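Local coordinates for protein rutinosidase (Aspergillus niger, PDB 6I1A) that hydrolyses rutinose-bearing glycosides as a secreted family 5 glycoside hydrolase and is related to fungal exo-1,3-beta-glucanases, at residues A[186-191]-A[238-243]; A[276-281]-A[317-322]. All blocks are in the same frame, centred on the assembly; numbering follows the deposited sequence.

How the contacts relate
Counted from the N terminus, the chain first lays down the barrel strands 22-26, 90-95 and 131-136, then reaches 187-190. Contact 1 closes the loop that leaves this strand, runs through helix 213-233 and returns as strand 239-241, so that two consecutive barrel strands join in parallel. The chain then passes through strand 261-269, and contact 2 closes a second, separate loop: from the turn leading into helix 280-290 through strand 299-308 to the start of helix 317-331. The two loops follow in series, neither nesting nor crossing, and their centres lie about 29 Å apart. Contact 1 joins two strands of the barrel wall; contact 2 ties that turn and the first residues of its helix to the next helix of the outer layer.

Contact 1: residues A[186-191]-A[238-243]; sequences SYTLEP and PVMFQG. With EDO (1,2-ethanediol), chain H.
Leu189 and Val239 form a parallel bridge between two consecutive strands of the TIM barrel, 187-190 and 239-241. This short seam joins the five-strand and three-strand portions of the barrel wall. Two nearly straight backbone hydrogen bonds make it: Leu189 N donates to Pro238 O (3.0 Å, 171°) and Met240 N to Leu189 O (2.9 Å). The strand axes are inclined at 40°, and past the bridge Glu190 keeps touch through a CA-H...O contact from Glu190 CA to Met240 O.

Van der Waals contacts line both faces. On the inner one, Thr188 CG2 rests against Met240 CB at 3.7 Å, while Thr188 OG1 lies over the ring carbons CB and CG of Pro238 and makes hydrogen bonds to His131 and Trp17. On the outer one, Pro191 CD meets Val239 CG1 at 4.1 Å, crossing it at about a right angle under helix 213-233.

Polar side chains gather along the inner face. With CG anti to the backbone N (chi1 -174°) and the chain extended beyond it, Glu190 carries its carboxylate alongside Met240, where OE2 is 3.6 Å from Met240 CG. OE1 forms a salt bridge with Arg92, which holds the head group within the barrel. OE2 also comes within 3.4 Å of Gln242 CB; the bent Gln242 chain takes its amide away to Glu194 N, Ser244 O and Asp264 O. Just beyond, a 1,2-ethanediol probably left from crystallisation accepts a hydrogen bond through O2 from Gly243 N at 2.9 Å.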
ATOM      1  N   SER A 186      29.193  -8.285  20.288  1.00 15.78           N
ATOM      2  CA  SER A 186      28.034  -7.487  20.796  1.00 14.16           C
ATOM      3  C   SER A 186      27.429  -6.611  19.681  1.00 16.69           C
ATOM      4  O   SER A 186      26.483  -5.871  19.981  1.00 14.75           O
ATOM      5  CB  SER A 186      28.435  -6.621  21.908  1.00 17.29           C
ATOM      6  OG  SER A 186      28.891  -7.432  23.027  1.00 17.18           O
ATOM      7  N   TYR A 187      27.920  -6.618  18.449  1.00 13.76           N
ATOM      8  CA  TYR A 187      27.560  -5.591  17.430  1.00 14.12           C
ATOM      9  C   TYR A 187      27.045  -6.210  16.152  1.00 15.68           C
ATOM     10  O   TYR A 187      27.570  -7.249  15.629  1.00 16.86           O
ATOM     11  CB  TYR A 187      28.752  -4.717  17.104  1.00 14.17           C
ATOM     12  CG  TYR A 187      29.248  -3.925  18.277  1.00 14.36           C
ATOM     13  CD1 TYR A 187      30.208  -4.478  19.141  1.00 14.91           C
ATOM     14  CD2 TYR A 187      28.818  -2.644  18.578  1.00 14.81           C
ATOM     15  CE1 TYR A 187      30.691  -3.768  20.237  1.00 15.28           C
ATOM     16  CE2 TYR A 187      29.306  -1.927  19.648  1.00 16.08           C
ATOM     17  CZ  TYR A 187      30.253  -2.487  20.499  1.00 15.52           C
ATOM     18  OH  TYR A 187      30.695  -1.736  21.537  1.00 15.94           O
ATOM     19  N   THR A 188      26.050  -5.534  15.579  1.00 13.37           N
ATOM     20  CA  THR A 188      25.542  -5.737  14.221  1.00 13.47           C
ATOM     21  C   THR A 188      25.792  -4.459  13.440  1.00 13.11           C
ATOM     22  O   THR A 188      25.556  -3.370  13.937  1.00 12.72           O
ATOM     23  CB  THR A 188      24.072  -6.167  14.211  1.00 12.16           C
ATOM     24  OG1 THR A 188      23.986  -7.485  14.745  1.00 13.07           O
ATOM     25  CG2 THR A 188      23.404  -6.079  12.878  1.00 12.63           C
ATOM     26  N   LEU A 189      26.269  -4.581  12.194  1.00 12.38           N
ATOM     27  CA  LEU A 189      26.586  -3.424  11.350  1.00 11.49           C
ATOM     28  C   LEU A 189      25.463  -3.185  10.339  1.00 11.25           C
ATOM     29  O   LEU A 189      25.132  -4.089   9.532  1.00 12.66           O
ATOM     30  CB  LEU A 189      27.905  -3.735  10.608  1.00 11.56           C
ATOM     31  CG  LEU A 189      28.585  -2.580   9.922  1.00 13.77           C
ATOM     32  CD1 LEU A 189      30.104  -2.886   9.681  1.00 14.98           C
ATOM     33  CD2 LEU A 189      27.973  -2.309   8.618  1.00 16.07           C
ATOM     34  N   GLU A 190      24.883  -1.991  10.365  1.00 10.95           N
ATOM     35  CA  GLU A 190      23.812  -1.592   9.442  1.00 11.43           C
ATOM     36  C   GLU A 190      24.295  -0.450   8.555  1.00 10.68           C
ATOM     37  O   GLU A 190      24.423   0.704   9.005  1.00 10.66           O
ATOM     38  CB  GLU A 190      22.568  -1.122  10.210  1.00 11.52           C
ATOM     39  CG  GLU A 190      21.404  -0.851   9.284  1.00 11.50           C
ATOM     40  CD  GLU A 190      20.080  -0.704   9.978  1.00 13.65           C
ATOM     41  OE1 GLU A 190      20.033  -0.252  11.142  1.00 13.03           O
ATOM     42  OE2 GLU A 190      19.066  -1.140   9.366  1.00 12.99           O
ATOM     43  N   PRO A 191      24.662  -0.751   7.283  1.00 11.72           N
ATOM     44  CA  PRO A 191      25.417   0.223   6.483  1.00 11.05           C
ATOM     45  C   PRO A 191      24.624   1.223   5.643  1.00 11.56           C
ATOM     46  O   PRO A 191      25.209   2.071   4.969  1.00 11.79           O
ATOM     47  CB  PRO A 191      26.190  -0.745   5.548  1.00 11.44           C
ATOM     48  CG  PRO A 191      25.248  -1.860   5.300  1.00 12.53           C
ATOM     49  CD  PRO A 191      24.653  -2.085   6.691  1.00 11.71           C
ATOM     50  N   PRO A 238      27.289  -9.738  11.982  1.00 14.46           N
ATOM     51  CA  PRO A 238      26.176  -9.732  11.057  1.00 14.07           C
ATOM     52  C   PRO A 238      26.028  -8.370  10.374  1.00 13.22           C
ATOM     53  O   PRO A 238      26.401  -7.328  10.957  1.00 13.58           O
ATOM     54  CB  PRO A 238      24.952  -9.960  11.968  1.00 14.35           C
ATOM     55  CG  PRO A 238      25.521 -10.464  13.254  1.00 14.27           C
ATOM     56  CD  PRO A 238      26.885  -9.848  13.414  1.00 15.03           C
ATOM     57  N   VAL A 239      25.523  -8.413   9.157  1.00 12.52           N
ATOM     58  CA  VAL A 239      25.153  -7.198   8.382  1.00 12.41           C
ATOM     59  C   VAL A 239      23.622  -7.111   8.374  1.00 11.66           C
ATOM     60  O   VAL A 239      22.913  -8.088   7.987  1.00 12.72           O
ATOM     61  CB  VAL A 239      25.724  -7.206   6.955  1.00 13.37           C
ATOM     62  CG1 VAL A 239      25.146  -6.089   6.121  1.00 14.81           C
ATOM     63  CG2 VAL A 239      27.255  -7.104   7.007  1.00 16.09           C
ATOM     64  N   MET A 240      23.107  -5.961   8.791  1.00 11.67           N
ATOM     65  CA  MET A 240      21.675  -5.667   8.773  1.00 11.64           C
ATOM     66  C   MET A 240      21.368  -4.745   7.585  1.00 10.11           C
ATOM     67  O   MET A 240      21.897  -3.601   7.500  1.00 11.36           O
ATOM     68  CB  MET A 240      21.299  -5.000  10.086  1.00 12.02           C
ATOM     69  CG  MET A 240      19.824  -4.587  10.141  1.00 12.33           C
ATOM     70  SD  MET A 240      19.259  -4.134  11.812  1.00 12.74           S
ATOM     71  CE  MET A 240      19.133  -5.739  12.572  1.00 14.40           C
ATOM     72  N   PHE A 241      20.588  -5.274   6.670  1.00 10.39           N
ATOM     73  CA  PHE A 241      20.217  -4.623   5.405  1.00 11.56           C
ATOM     74  C   PHE A 241      18.838  -3.985   5.548  1.00 11.09           C
ATOM     75  O   PHE A 241      17.831  -4.718   5.680  1.00 11.75           O
ATOM     76  CB  PHE A 241      20.259  -5.630   4.265  1.00 11.11           C
ATOM     77  CG  PHE A 241      19.922  -5.071   2.915  1.00 12.20           C
ATOM     78  CD1 PHE A 241      19.982  -3.707   2.634  1.00 12.91           C
ATOM     79  CD2 PHE A 241      19.567  -5.940   1.902  1.00 12.60           C
ATOM     80  CE1 PHE A 241      19.624  -3.215   1.378  1.00 13.08           C
ATOM     81  CE2 PHE A 241      19.242  -5.445   0.646  1.00 14.82           C
ATOM     82  CZ  PHE A 241      19.250  -4.100   0.383  1.00 13.84           C
ATOM     83  N   GLN A 242      18.812  -2.649   5.543  1.00 11.86           N
ATOM     84  CA  GLN A 242      17.561  -1.865   5.492  1.00 10.97           C
ATOM     85  C   GLN A 242      17.251  -1.619   4.010  1.00 11.80           C
ATOM     86  O   GLN A 242      17.808  -0.683   3.413  1.00 12.62           O
ATOM     87  CB  GLN A 242      17.741  -0.579   6.292  1.00 11.00           C
ATOM     88  CG  GLN A 242      16.462   0.036   6.812  1.00 10.69           C
ATOM     89  CD  GLN A 242      15.455   0.291   5.711  1.00 11.91           C
ATOM     90  OE1 GLN A 242      15.644   1.204   4.898  1.00 11.97           O
ATOM     91  NE2 GLN A 242      14.398  -0.529   5.633  1.00 11.33           N
ATOM     92  N   GLY A 243      16.447  -2.508   3.409  1.00 12.49           N
ATOM     93  CA  GLY A 243      16.181  -2.473   1.971  1.00 11.95           C
ATOM     94  C   GLY A 243      15.058  -1.539   1.608  1.00 13.57           C
ATOM     95  O   GLY A 243      14.153  -1.897   0.847  1.00 14.13           O
TER
HETATM   96  C1  EDO H 406      13.502  -5.463   3.149  1.00 30.48           C
HETATM   97  O1  EDO H 406      13.159  -4.831   1.954  1.00 38.76           O
HETATM   98  C2  EDO H 406      13.509  -4.452   4.218  1.00 23.86           C
HETATM   99  O2  EDO H 406      14.728  -4.343   4.772  1.00 17.66           O

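Contact 2: residues A[276-281]-A[317-322]; sequences SSENLP and RKRNVL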
ATOM      1  N   SER A 276      -6.055   4.275  12.785  1.00 13.49           N
ATOM      2  CA  SER A 276      -6.479   4.954  14.014  1.00 13.68           C
ATOM      3  C   SER A 276      -5.835   4.270  15.207  1.00 13.62           C
ATOM      4  O   SER A 276      -5.337   3.133  15.096  1.00 13.33           O
ATOM      5  CB  SER A 276      -8.004   4.896  14.145  1.00 14.73           C
ATOM      6  OG  SER A 276      -8.415   3.551  14.319  1.00 15.60           O
ATOM      7  N   SER A 277      -5.945   4.857  16.411  1.00 14.15           N
ATOM      8  CA  SER A 277      -5.507   4.098  17.587  1.00 14.71           C
ATOM      9  C   SER A 277      -6.321   2.813  17.759  1.00 14.65           C
ATOM     10  O   SER A 277      -5.784   1.789  18.173  1.00 14.75           O
ATOM     11  CB  SER A 277      -5.486   4.891  18.828  1.00 14.91           C
ATOM     12  OG  SER A 277      -4.605   6.009  18.740  1.00 15.36           O
ATOM     13  N   GLU A 278      -7.628   2.877  17.459  1.00 15.51           N
ATOM     14  CA  GLU A 278      -8.505   1.713  17.657  1.00 15.71           C
ATOM     15  C   GLU A 278      -8.096   0.573  16.743  1.00 14.85           C
ATOM     16  O   GLU A 278      -8.093  -0.581  17.201  1.00 15.42           O
ATOM     17  CB  GLU A 278      -9.964   2.105  17.399  1.00 19.49           C
ATOM     18  CG  GLU A 278     -10.938   0.960  17.651  1.00 25.45           C
ATOM     19  CD  GLU A 278     -10.906   0.470  19.097  1.00 31.74           C
ATOM     20  OE1 GLU A 278     -10.859   1.332  19.963  1.00 39.51           O
ATOM     21  OE2 GLU A 278     -10.784  -0.771  19.347  1.00 48.62           O
ATOM     22  N   ASN A 279      -7.792   0.847  15.470  1.00 13.61           N
ATOM     23  CA  ASN A 279      -7.544  -0.224  14.486  1.00 14.75           C
ATOM     24  C   ASN A 279      -6.049  -0.511  14.306  1.00 13.51           C
ATOM     25  O   ASN A 279      -5.708  -1.398  13.485  1.00 14.28           O
ATOM     26  CB  ASN A 279      -8.225   0.074  13.144  1.00 15.54           C
ATOM     27  CG  ASN A 279      -7.618   1.185  12.357  1.00 15.45           C
ATOM     28  OD1 ASN A 279      -6.437   1.525  12.542  1.00 14.43           O
ATOM     29  ND2 ASN A 279      -8.387   1.772  11.453  1.00 16.11           N
ATOM     30  N   LEU A 280      -5.194   0.177  15.073  1.00 13.37           N
ATOM     31  CA  LEU A 280      -3.732   0.051  14.817  1.00 12.88           C
ATOM     32  C   LEU A 280      -3.312  -1.399  14.852  1.00 13.55           C
ATOM     33  O   LEU A 280      -2.462  -1.809  14.049  1.00 13.60           O
ATOM     34  CB  LEU A 280      -2.965   0.870  15.836  1.00 12.68           C
ATOM     35  CG  LEU A 280      -1.504   1.091  15.420  1.00 13.43           C
ATOM     36  CD1 LEU A 280      -1.407   2.158  14.361  1.00 15.50           C
ATOM     37  CD2 LEU A 280      -0.638   1.431  16.604  1.00 12.82           C
ATOM     38  N   PRO A 281      -3.748  -2.278  15.787  1.00 12.71           N
ATOM     39  CA  PRO A 281      -3.259  -3.655  15.774  1.00 13.86           C
ATOM     40  C   PRO A 281      -3.531  -4.413  14.471  1.00 12.79           C
ATOM     41  O   PRO A 281      -2.793  -5.359  14.159  1.00 13.90           O
ATOM     42  CB  PRO A 281      -3.936  -4.311  17.004  1.00 14.96           C
ATOM     43  CG  PRO A 281      -4.246  -3.107  17.885  1.00 13.98           C
ATOM     44  CD  PRO A 281      -4.626  -1.990  16.945  1.00 13.71           C
ATOM     45  N   ARG A 317      -2.572   3.588  24.184  1.00 13.77           N
ATOM     46  CA  ARG A 317      -1.103   3.532  23.938  1.00 13.15           C
ATOM     47  C   ARG A 317      -0.542   2.251  24.494  1.00 14.85           C
ATOM     48  O   ARG A 317       0.258   1.558  23.817  1.00 14.46           O
ATOM     49  CB  ARG A 317      -0.385   4.733  24.554  1.00 13.63           C
ATOM     50  CG  ARG A 317      -0.656   6.023  23.819  1.00 13.68           C
ATOM     51  CD  ARG A 317       0.040   7.174  24.512  1.00 14.51           C
ATOM     52  NE  ARG A 317      -0.512   7.420  25.854  1.00 15.98           N
ATOM     53  CZ  ARG A 317       0.059   8.179  26.768  1.00 17.70           C
ATOM     54  NH1 ARG A 317       1.181   8.858  26.519  1.00 18.72           N
ATOM     55  NH2 ARG A 317      -0.540   8.329  27.935  1.00 20.46           N
ATOM     56  N   LYS A 318      -0.919   1.869  25.717  1.00 14.17           N
ATOM     57  CA  LYS A 318      -0.349   0.622  26.306  1.00 14.34           C
ATOM     58  C   LYS A 318      -0.745  -0.594  25.458  1.00 15.35           C
ATOM     59  O   LYS A 318       0.133  -1.403  25.120  1.00 13.50           O
ATOM     60  CB  LYS A 318      -0.781   0.432  27.763  1.00 14.72           C
ATOM     61  CG  LYS A 318      -0.338  -0.880  28.399  1.00 16.73           C
ATOM     62  CD  LYS A 318      -0.655  -0.978  29.878  1.00 21.07           C
ATOM     63  CE  LYS A 318      -0.105  -2.236  30.513  1.00 26.75           C
ATOM     64  NZ  LYS A 318      -0.543  -2.383  31.920  1.00 35.27           N
ATOM     65  N   ARG A 319      -2.029  -0.701  25.114  1.00 13.90           N
ATOM     66  CA  ARG A 319      -2.528  -1.837  24.297  1.00 14.31           C
ATOM     67  C   ARG A 319      -1.779  -1.882  22.958  1.00 12.96           C
ATOM     68  O   ARG A 319      -1.385  -2.981  22.544  1.00 13.66           O
ATOM     69  CB  ARG A 319      -4.038  -1.681  24.082  1.00 16.39           C
ATOM     70  CG  ARG A 319      -4.643  -2.688  23.115  1.00 19.95           C
ATOM     71  CD  ARG A 319      -4.771  -2.111  21.715  1.00 23.14           C
ATOM     72  NE  ARG A 319      -6.105  -2.340  21.185  1.00 30.95           N
ATOM     73  CZ  ARG A 319      -6.676  -1.644  20.214  1.00 26.38           C
ATOM     74  NH1 ARG A 319      -6.036  -0.640  19.643  1.00 18.96           N
ATOM     75  NH2 ARG A 319      -7.896  -1.956  19.820  1.00 33.58           N
ATOM     76  N   ASN A 320      -1.581  -0.722  22.329  1.00 12.82           N
ATOM     77  CA  ASN A 320      -0.925  -0.616  20.997  1.00 12.42           C
ATOM     78  C   ASN A 320       0.565  -0.976  21.078  1.00 12.45           C
ATOM     79  O   ASN A 320       1.038  -1.709  20.201  1.00 13.23           O
ATOM     80  CB  ASN A 320      -1.207   0.739  20.346  1.00 12.29           C
ATOM     81  CG  ASN A 320      -2.621   0.825  19.811  1.00 13.52           C
ATOM     82  OD1 ASN A 320      -3.230  -0.193  19.509  1.00 14.86           O
ATOM     83  ND2 ASN A 320      -3.145   2.031  19.685  1.00 13.65           N
ATOM     84  N   VAL A 321       1.284  -0.455  22.071  1.00 12.81           N
ATOM     85  CA  VAL A 321       2.742  -0.810  22.192  1.00 12.67           C
ATOM     86  C   VAL A 321       2.873  -2.296  22.431  1.00 13.44           C
ATOM     87  O   VAL A 321       3.707  -2.986  21.786  1.00 12.68           O
ATOM     88  CB  VAL A 321       3.460  -0.036  23.310  1.00 15.32           C
ATOM     89  CG1 VAL A 321       4.906  -0.499  23.485  1.00 20.56           C
ATOM     90  CG2 VAL A 321       3.434   1.414  23.073  1.00 17.04           C
ATOM     91  N   LEU A 322       2.092  -2.861  23.370  1.00 12.34           N
ATOM     92  CA  LEU A 322       2.207  -4.291  23.665  1.00 12.32           C
ATOM     93  C   LEU A 322       1.794  -5.147  22.471  1.00 13.78           C
ATOM     94  O   LEU A 322       2.436  -6.186  22.211  1.00 13.14           O
ATOM     95  CB  LEU A 322       1.385  -4.634  24.915  1.00 14.26           C
ATOM     96  CG  LEU A 322       1.894  -3.996  26.207  1.00 15.77           C
ATOM     97  CD1 LEU A 322       0.972  -4.411  27.356  1.00 17.47           C
ATOM     98  CD2 LEU A 322       3.304  -4.395  26.529  1.00 17.82           C
TER
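Arg319 reaches across to the backbone of Ser277 and Glu278, joining the turn that leads into helix 280-290 to the first turn of helix 317-331, the next helix in the outer layer of the TIM barrel. Its guanidinium grips Glu278 O end-on with both terminal nitrogens. NH2 makes the shorter bond, at 3.0 Å from Glu278 O, whereas NH1 comes to the same oxygen from above the carbonyl plane. The Glu278 side chain, bent at chi2, returns to add a salt bridge between OE2 and Arg319 NH2 (3.2 Å), its carboxylate turned 68° from the guanidinium plane.

Asn320 supplies the second grip. Its ND2 donates to Ser277 O at 3.1 Å, with that oxygen almost in the amide plane; the same carbonyl receives a weak bond from Arg319 NH1.

Several neighbours position these groups. Asn320 OD1 accepts from Arg319 NH1 at 2.8 Å, so the amide bridges the guanidinium and the loop and its rotation is fixed. Pro281 lies over one guanidinium face, its CG 3.4 Å above the plane and offset toward the rim, while Leu280 CD2 packs on Asn320 CB and CG. Farther out, Ser277 OG is hydrogen-bonded to Thr313 N, and Ile306 of strand 299-308 touches both Leu280 and Asn320. The turn itself is held by an ST motif in which Asn279 N donates to Ser276 OG, answered by Ser276 N donating to Asn279 OD1 at 2.8 Å.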